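Local coordinates for protein formiminotetrahydrofolate cyclodeaminase (Thermotoga maritima, PDB 1O5H) that probably catalyses the cyclodeamination of 5-formiminotetrahydrofolate, giving 5,10-methenyltetrahydrofolate and ammonia, at residues A113-A118 / K173-E178. Sequence-based numbering, arbitrary orientation.
Sequences ALKEAA and KEISDE
Ile175 packs its CG1-CD1 branch against the helical turn Leu114 to Ala118. CG1 lies 3.5 Å from CB of Leu114. CD1 goes further in and rests on the helix backbone, 3.5 Å from O of Leu114. It also meets CG of Lys115, while CB of Ala118 lies 4.3 Å from it. CG1 stands anti to the carbonyl carbon of Ile175 (chi1 -69°), and the branch extends from there to set CD1 onto the turn. This is the close-packed, buried part of the contact. Phe180 and Met184 of helix 178-206 adjoin it, touching Ile175 and Ala118 respectively.

The chain is mostly helical, without strands. The loop 173-177 connects helix 147-172 to helix 178-206 and crosses beside helix 107-141 near the end of the bundle. Asp177 is the N-cap of helix 178-206: its OD1 accepts a hydrogen bond from N of Phe180. N of Ser176 donates a hydrogen bond to OE1 of Gln111, one turn before Lys115 on helix 107-141.

Towards solvent the contact is looser and more polar. Lys115 reaches out along the loop, and its NZ forms a salt bridge with OD2 of Asp177 at 2.8 Å. The ammonium meets the anti side of this oxygen, 19° out of the carboxylate plane. The two carboxylate oxygens thus divide their work: OD1 caps the helix and OD2 pairs with the lysine. The positive charge would be expected to favour the ionised carboxylate. The exposed Glu174 meets Leu114 through its CB and its backbone O. Its CB lies 3.7 Å from CD2 of Leu114, and its chain then bends, carrying the carboxylate away from the helix.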
loop_
_atom_site.group_PDB
_atom_site.type_symbol
_atom_site.label_atom_id
_atom_site.label_comp_id
_atom_site.label_asym_id
_atom_site.label_seq_id
_atom_site.Cartn_x
_atom_site.Cartn_y
_atom_site.Cartn_z
ATOM N N ALA A 113 -3.996 -24.330 -14.555
ATOM C CA ALA A 113 -3.747 -23.769 -13.238
ATOM C C ALA A 113 -3.193 -22.381 -13.419
ATOM O O ALA A 113 -3.635 -21.433 -12.759
ATOM C CB ALA A 113 -2.772 -24.616 -12.484
ATOM N N LEU A 114 -2.231 -22.270 -14.332
ATOM C CA LEU A 114 -1.661 -20.987 -14.691
ATOM C C LEU A 114 -2.740 -19.945 -15.041
ATOM O O LEU A 114 -2.624 -18.793 -14.632
ATOM C CB LEU A 114 -0.665 -21.167 -15.823
ATOM C CG LEU A 114 0.699 -21.755 -15.481
ATOM C CD1 LEU A 114 1.311 -22.273 -16.767
ATOM C CD2 LEU A 114 1.602 -20.700 -14.836
ATOM N N LYS A 115 -3.788 -20.365 -15.754
ATOM C CA LYS A 115 -4.880 -19.466 -16.131
ATOM C C LYS A 115 -5.615 -18.976 -14.911
ATOM O O LYS A 115 -5.835 -17.776 -14.747
ATOM C CB LYS A 115 -5.874 -20.134 -17.083
ATOM C CG LYS A 115 -5.413 -20.199 -18.541
ATOM C CD LYS A 115 -6.416 -20.942 -19.407
ATOM C CE LYS A 115 -5.778 -21.513 -20.661
ATOM N NZ LYS A 115 -6.795 -21.482 -21.733
ATOM N N GLU A 116 -5.998 -19.909 -14.048
ATOM C CA GLU A 116 -6.713 -19.541 -12.837
ATOM C C GLU A 116 -5.864 -18.586 -12.045
ATOM O O GLU A 116 -6.352 -17.549 -11.612
ATOM C CB GLU A 116 -7.051 -20.762 -11.994
ATOM C CG GLU A 116 -8.231 -21.549 -12.526
ATOM C CD GLU A 116 -8.526 -22.790 -11.711
ATOM O OE1 GLU A 116 -7.836 -23.025 -10.694
ATOM O OE2 GLU A 116 -9.451 -23.543 -12.092
ATOM N N ALA A 117 -4.585 -18.919 -11.883
ATOM C CA ALA A 117 -3.682 -18.083 -11.105
ATOM C C ALA A 117 -3.598 -16.662 -11.657
ATOM O O ALA A 117 -3.653 -15.697 -10.914
ATOM C CB ALA A 117 -2.333 -18.696 -11.045
ATOM N N ALA A 118 -3.491 -16.539 -12.967
ATOM C CA ALA A 118 -3.418 -15.238 -13.573
ATOM C C ALA A 118 -4.701 -14.434 -13.337
ATOM O O ALA A 118 -4.664 -13.213 -13.304
ATOM C CB ALA A 118 -3.142 -15.402 -15.038
ATOM N N LYS A 173 3.002 -14.905 -19.014
ATOM C CA LYS A 173 4.164 -15.284 -19.820
ATOM C C LYS A 173 4.401 -16.784 -19.851
ATOM O O LYS A 173 5.055 -17.299 -20.752
ATOM C CB LYS A 173 5.424 -14.543 -19.389
ATOM C CG LYS A 173 5.989 -14.971 -18.060
ATOM C CD LYS A 173 7.263 -14.192 -17.743
ATOM C CE LYS A 173 7.688 -14.454 -16.301
ATOM N NZ LYS A 173 9.141 -14.218 -16.071
ATOM N N GLU A 174 3.840 -17.486 -18.878
ATOM C CA GLU A 174 3.908 -18.947 -18.855
ATOM C C GLU A 174 2.794 -19.686 -19.621
ATOM O O GLU A 174 2.886 -20.892 -19.844
ATOM C CB GLU A 174 3.925 -19.417 -17.403
ATOM C CG GLU A 174 5.086 -18.858 -16.589
ATOM C CD GLU A 174 6.450 -19.097 -17.248
ATOM O OE1 GLU A 174 6.617 -20.131 -17.953
ATOM O OE2 GLU A 174 7.357 -18.238 -17.060
ATOM N N ILE A 175 1.744 -18.961 -20.003
ATOM C CA ILE A 175 0.553 -19.550 -20.635
ATOM C C ILE A 175 0.693 -19.564 -22.158
ATOM O O ILE A 175 0.927 -18.518 -22.796
ATOM C CB ILE A 175 -0.729 -18.802 -20.151
ATOM C CG1 ILE A 175 -0.984 -19.121 -18.676
ATOM C CG2 ILE A 175 -1.966 -19.160 -20.969
ATOM C CD1 ILE A 175 -1.967 -18.225 -17.995
ATOM N N SER A 176 0.553 -20.755 -22.727
ATOM C CA SER A 176 0.832 -20.968 -24.144
ATOM C C SER A 176 -0.363 -20.629 -25.024
ATOM O O SER A 176 -0.190 -20.292 -26.193
ATOM C CB SER A 176 1.324 -22.399 -24.405
ATOM O OG SER A 176 0.382 -23.352 -23.941
ATOM N N ASP A 177 -1.564 -20.703 -24.457
ATOM C CA ASP A 177 -2.786 -20.317 -25.162
ATOM C C ASP A 177 -2.739 -18.842 -25.570
ATOM O O ASP A 177 -3.011 -17.970 -24.750
ATOM C CB ASP A 177 -3.976 -20.587 -24.239
ATOM C CG ASP A 177 -5.297 -20.099 -24.805
ATOM O OD1 ASP A 177 -5.336 -19.281 -25.761
ATOM O OD2 ASP A 177 -6.375 -20.476 -24.308
ATOM N N GLU A 178 -2.410 -18.558 -26.829
ATOM C CA GLU A 178 -2.274 -17.162 -27.263
ATOM C C GLU A 178 -3.527 -16.314 -27.016
ATOM O O GLU A 178 -3.410 -15.228 -26.440
ATOM C CB GLU A 178 -1.819 -17.033 -28.731
ATOM C CG GLU A 178 -0.927 -15.810 -28.974
ATOM C CD GLU A 178 -1.218 -15.073 -30.284
ATOM O OE1 GLU A 178 -1.054 -15.688 -31.368
ATOM O OE2 GLU A 178 -1.601 -13.869 -30.225
#